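Side-chain contacts in hydrolase, alpha/beta hydrolase FOLD family (Staphylococcus aureus, PDB 2XMZ), which catalyses the elimination of pyruvate that forms 2-succinyl-6-hydroxy-2,4-cyclohexadiene-1-carboxylate, a step of menaquinone biosynthesis: residues 66-69 with 70-74; 196-199 with 200-203. All coordinates share one frame; numbering follows the deposited sequence.

Contact 1: 66-69 with 70-74; sequences FDYI and TTLLD
Y68 and L72, one helical turn apart, meet through one ring carbon and one methyl: Y68 CE2 lies 4.0 Å from L72 CD1, and the two side chains run across each other at a slant. The four-residue spacing puts both on one side of the helix; with CG opposite the backbone N in each (chi1 179° in Y68, -170° in L72), ring and leucine branch can touch there. The hydroxyl of Y68 is bonded to S58.

A second apolar pair follows one residue on. I69 CG2 approaches the branch point of L73 at 4.2 Å from CG, and L73 CG also sits 3.3 Å from I69 O, packed against the very carbonyl that accepts L73 N. The repeat of i to i+4 bonds marks regular alpha-helix. It belongs to helix 66-77 of the alpha/beta hydrolase fold, whose buried side meets helix 92-103 through I69 on V96 and T70 on Y99, and strand 44-48 through L73 on I48.

T70 turns its hydroxyl back toward the preceding turn. Its OG1 donates to F66 O at 2.8 Å, while T70 N donates to F66 O at 2.8 Å from the opposite face of the carbonyl plane; F66 O is gripped by two donors, and the bond from OG1 holds the rotation of the T70 side chain. On the solvent side, a water links D67 OD1 (3.1 Å) with T71 OG1 (2.6 Å), but D67 is modelled in two conformers, so this bridge is doubtful.

Contact 2: 196-199 with 200-203; sequences MPNL and WPRL
The indole of W200 receives the amide oxygen of N198 at its edge: N198 OD1 lies in the ring plane, 3.0 Å from W200 CD1, with the amide and indole planes 52° apart. One face of the N198 amide is taken up by P201 CD, which sits 3.7 Å from N198 CG and 3.6 Å from N198 ND2, and the donor W200 N lies on this same side of the amide. With CG of N198 opposite its backbone N (chi1 166°), the side chain folds forward over the next two residues.

From there N198 OD1 accepts W200 N at 3.0 Å, the bond that defines an Asx turn. The geometry is bent, with an N-H...O angle of 147° and the donor standing above the carbonyl plane. A beta turn begins one residue later: R202 N donates to L199 O at 3.0 Å, and the backbone angles of W200 and P201 fit type I. L203 CG packs 3.5 Å from the same L199 O.

Beyond these two segments, W200 NE1 is hydrogen-bonded to G119 O and the ring packs on I224, M228 and L231 of helix 219-231, while R202 forms a salt bridge with E205. One amide oxygen thus meets both a backbone N-H and the C-H edge of the indole, so the partly negative oxygen probably faces partial positive charge from both.

In the fold
From the N terminus, the chain first reaches contact 1 within helix 66-77, which precedes strand 84-90, and contact 2 much later, in the loop between helix 181-191 and strand 210-215. They are in series: neither nests in the other nor crosses it, and each closes only a local turn. Their centres are 16 Å apart, yet they touch where F66 CE2 packs 3.7 Å from M196 CG. Helix 92-103 is their common neighbour, since R95 meets both F66 and M196, and Y99 meets both F66 and L199. Contact 1 thereby joins this helix to strand 44-48, and contact 2 joins it to helix 219-231.

Contact 1: 66-69 with 70-74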
loop_
_atom_site.group_PDB
_atom_site.type_symbol
_atom_site.label_atom_id
_atom_site.label_comp_id
_atom_site.label_asym_id
_atom_site.label_seq_id
_atom_site.Cartn_x
_atom_site.Cartn_y
_atom_site.Cartn_z
ATOM N N PHE A 66 -13.757 -0.707 3.355
ATOM C CA PHE A 66 -13.213 -1.357 2.176
ATOM C C PHE A 66 -14.123 -1.371 0.939
ATOM O O PHE A 66 -13.630 -1.330 -0.184
ATOM C CB PHE A 66 -12.648 -2.742 2.520
ATOM C CG PHE A 66 -11.285 -2.664 3.146
ATOM C CD1 PHE A 66 -10.145 -2.719 2.347
ATOM C CD2 PHE A 66 -11.147 -2.436 4.529
ATOM C CE1 PHE A 66 -8.860 -2.592 2.921
ATOM C CE2 PHE A 66 -9.893 -2.290 5.107
ATOM C CZ PHE A 66 -8.742 -2.398 4.313
ATOM N N ASP A 67 -15.435 -1.395 1.146
ATOM C CA ASP A 67 -16.340 -1.414 0.014
ATOM C C ASP A 67 -16.368 -0.045 -0.656
ATOM O O ASP A 67 -16.402 0.045 -1.881
ATOM C CB ASP A 67 -17.764 -1.799 0.409
ATOM C CG ASP A 67 -18.706 -1.840 -0.795
ATOM O OD1 ASP A 67 -19.644 -1.024 -0.872
ATOM O OD2 ASP A 67 -18.489 -2.675 -1.690
ATOM N N TYR A 68 -16.334 1.005 0.157
ATOM C CA TYR A 68 -16.135 2.375 -0.338
ATOM C C TYR A 68 -14.851 2.508 -1.160
ATOM O O TYR A 68 -14.861 3.054 -2.263
ATOM C CB TYR A 68 -16.114 3.386 0.817
ATOM C CG TYR A 68 -15.885 4.814 0.353
ATOM C CD1 TYR A 68 -16.967 5.636 -0.017
ATOM C CD2 TYR A 68 -14.592 5.343 0.284
ATOM C CE1 TYR A 68 -16.763 6.955 -0.461
ATOM C CE2 TYR A 68 -14.371 6.657 -0.149
ATOM C CZ TYR A 68 -15.456 7.450 -0.523
ATOM O OH TYR A 68 -15.221 8.731 -0.944
ATOM N N ILE A 69 -13.747 2.032 -0.615
ATOM C CA ILE A 69 -12.459 2.092 -1.323
ATOM C C ILE A 69 -12.493 1.252 -2.608
ATOM O O ILE A 69 -11.963 1.675 -3.642
ATOM C CB ILE A 69 -11.297 1.659 -0.428
ATOM C CG1 ILE A 69 -11.122 2.658 0.711
ATOM C CG2 ILE A 69 -9.971 1.542 -1.236
ATOM C CD1 ILE A 69 -10.559 2.032 1.942
ATOM N N THR A 70 -13.130 0.089 -2.551
ATOM C CA THR A 70 -13.307 -0.750 -3.754
ATOM C C THR A 70 -14.054 -0.009 -4.846
ATOM O O THR A 70 -13.643 -0.055 -6.011
ATOM C CB THR A 70 -14.022 -2.044 -3.398
ATOM O OG1 THR A 70 -13.171 -2.755 -2.515
ATOM C CG2 THR A 70 -14.321 -2.927 -4.666
ATOM N N THR A 71 -15.148 0.670 -4.479
ATOM C CA THR A 71 -15.887 1.476 -5.444
ATOM C C THR A 71 -15.028 2.575 -6.035
ATOM O O THR A 71 -15.034 2.814 -7.236
ATOM C CB THR A 71 -17.150 2.083 -4.823
ATOM O OG1 THR A 71 -18.047 1.019 -4.503
ATOM C CG2 THR A 71 -17.843 3.049 -5.802
ATOM N N LEU A 72 -14.311 3.263 -5.162
ATOM C CA LEU A 72 -13.360 4.268 -5.559
ATOM C C LEU A 72 -12.419 3.741 -6.631
ATOM O O LEU A 72 -12.221 4.378 -7.687
ATOM C CB LEU A 72 -12.562 4.669 -4.315
ATOM C CG LEU A 72 -11.630 5.860 -4.300
ATOM C CD1 LEU A 72 -11.472 6.295 -2.829
ATOM C CD2 LEU A 72 -10.255 5.517 -4.935
ATOM N N LEU A 73 -11.840 2.578 -6.355
ATOM C CA LEU A 73 -10.902 1.968 -7.283
ATOM C C LEU A 73 -11.591 1.450 -8.548
ATOM O O LEU A 73 -11.047 1.603 -9.636
ATOM C CB LEU A 73 -10.095 0.849 -6.615
ATOM C CG LEU A 73 -9.237 1.165 -5.390
ATOM C CD1 LEU A 73 -8.366 -0.072 -5.059
ATOM C CD2 LEU A 73 -8.359 2.393 -5.583
ATOM N N ASP A 74 -12.773 0.845 -8.407
ATOM C CA ASP A 74 -13.567 0.399 -9.575
ATOM C C ASP A 74 -13.697 1.542 -10.600
ATOM O O ASP A 74 -13.518 1.358 -11.807
ATOM C CB ASP A 74 -14.986 -0.025 -9.158
ATOM C CG ASP A 74 -15.043 -1.359 -8.407
ATOM O OD1 ASP A 74 -14.124 -2.220 -8.466
ATOM O OD2 ASP A 74 -16.083 -1.566 -7.761
HETATM O O HOH W 1 -19.495 1.668 -2.406
#

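Contact 2: 196-199 with 200-203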
loop_
_atom_site.group_PDB
_atom_site.type_symbol
_atom_site.label_atom_id
_atom_site.label_comp_id
_atom_site.label_asym_id
_atom_site.label_seq_id
_atom_site.Cartn_x
_atom_site.Cartn_y
_atom_site.Cartn_z
ATOM N N MET A 196 -10.543 -4.187 9.128
ATOM C CA MET A 196 -10.496 -4.958 7.898
ATOM C C MET A 196 -10.980 -6.379 8.137
ATOM O O MET A 196 -10.622 -6.982 9.154
ATOM C CB MET A 196 -9.059 -4.996 7.429
ATOM C CG MET A 196 -8.819 -5.636 6.097
ATOM S SD MET A 196 -7.027 -5.602 5.946
ATOM C CE MET A 196 -6.866 -6.625 4.499
ATOM N N PRO A 197 -11.787 -6.929 7.204
ATOM C CA PRO A 197 -12.106 -8.341 7.354
ATOM C C PRO A 197 -10.844 -9.187 7.244
ATOM O O PRO A 197 -9.873 -8.797 6.577
ATOM C CB PRO A 197 -13.028 -8.630 6.163
ATOM C CG PRO A 197 -13.521 -7.287 5.702
ATOM C CD PRO A 197 -12.345 -6.382 5.955
ATOM N N ASN A 198 -10.861 -10.325 7.918
ATOM C CA ASN A 198 -9.776 -11.303 7.853
ATOM C C ASN A 198 -9.765 -11.946 6.461
ATOM O O ASN A 198 -10.572 -12.841 6.176
ATOM C CB ASN A 198 -9.993 -12.375 8.934
ATOM C CG ASN A 198 -9.130 -13.606 8.729
ATOM O OD1 ASN A 198 -8.065 -13.536 8.125
ATOM N ND2 ASN A 198 -9.583 -14.739 9.254
ATOM N N LEU A 199 -8.842 -11.506 5.608
ATOM C CA LEU A 199 -8.789 -11.994 4.212
ATOM C C LEU A 199 -7.930 -13.249 4.043
ATOM O O LEU A 199 -7.755 -13.757 2.921
ATOM C CB LEU A 199 -8.322 -10.885 3.265
ATOM C CG LEU A 199 -9.198 -9.632 3.169
ATOM C CD1 LEU A 199 -8.542 -8.654 2.197
ATOM C CD2 LEU A 199 -10.610 -9.964 2.712
ATOM N N TRP A 200 -7.398 -13.749 5.159
ATOM C CA TRP A 200 -6.547 -14.937 5.149
ATOM C C TRP A 200 -7.203 -16.130 4.427
ATOM O O TRP A 200 -6.575 -16.731 3.564
ATOM C CB TRP A 200 -6.105 -15.305 6.576
ATOM C CG TRP A 200 -4.985 -14.424 7.071
ATOM C CD1 TRP A 200 -5.098 -13.342 7.902
ATOM C CD2 TRP A 200 -3.592 -14.531 6.736
ATOM N NE1 TRP A 200 -3.855 -12.787 8.130
ATOM C CE2 TRP A 200 -2.916 -13.492 7.420
ATOM C CE3 TRP A 200 -2.849 -15.399 5.921
ATOM C CZ2 TRP A 200 -1.529 -13.303 7.316
ATOM C CZ3 TRP A 200 -1.473 -15.206 5.819
ATOM C CH2 TRP A 200 -0.830 -14.180 6.518
ATOM N N PRO A 201 -8.475 -16.454 4.753
ATOM C CA PRO A 201 -9.129 -17.592 4.084
ATOM C C PRO A 201 -9.567 -17.345 2.622
ATOM O O PRO A 201 -9.948 -18.285 1.940
ATOM C CB PRO A 201 -10.336 -17.890 4.979
ATOM C CG PRO A 201 -10.632 -16.619 5.665
ATOM C CD PRO A 201 -9.334 -15.872 5.807
ATOM N N ARG A 202 -9.470 -16.102 2.152
ATOM C CA ARG A 202 -9.825 -15.745 0.770
ATOM C C ARG A 202 -8.590 -15.559 -0.121
ATOM O O ARG A 202 -8.725 -15.301 -1.299
ATOM C CB ARG A 202 -10.704 -14.476 0.741
ATOM C CG ARG A 202 -12.152 -14.667 1.275
ATOM C CD ARG A 202 -13.153 -13.801 0.474
ATOM N NE ARG A 202 -14.496 -13.754 1.056
ATOM C CZ ARG A 202 -15.467 -14.640 0.823
ATOM N NH1 ARG A 202 -16.651 -14.491 1.412
ATOM N NH2 ARG A 202 -15.269 -15.681 0.005
ATOM N N LEU A 203 -7.382 -15.676 0.444
ATOM C CA LEU A 203 -6.136 -15.551 -0.351
ATOM C C LEU A 203 -6.034 -16.559 -1.490
ATOM O O LEU A 203 -5.467 -16.250 -2.549
ATOM C CB LEU A 203 -4.887 -15.688 0.536
ATOM C CG LEU A 203 -4.641 -14.563 1.544
ATOM C CD1 LEU A 203 -3.313 -14.803 2.259
ATOM C CD2 LEU A 203 -4.694 -13.168 0.858
#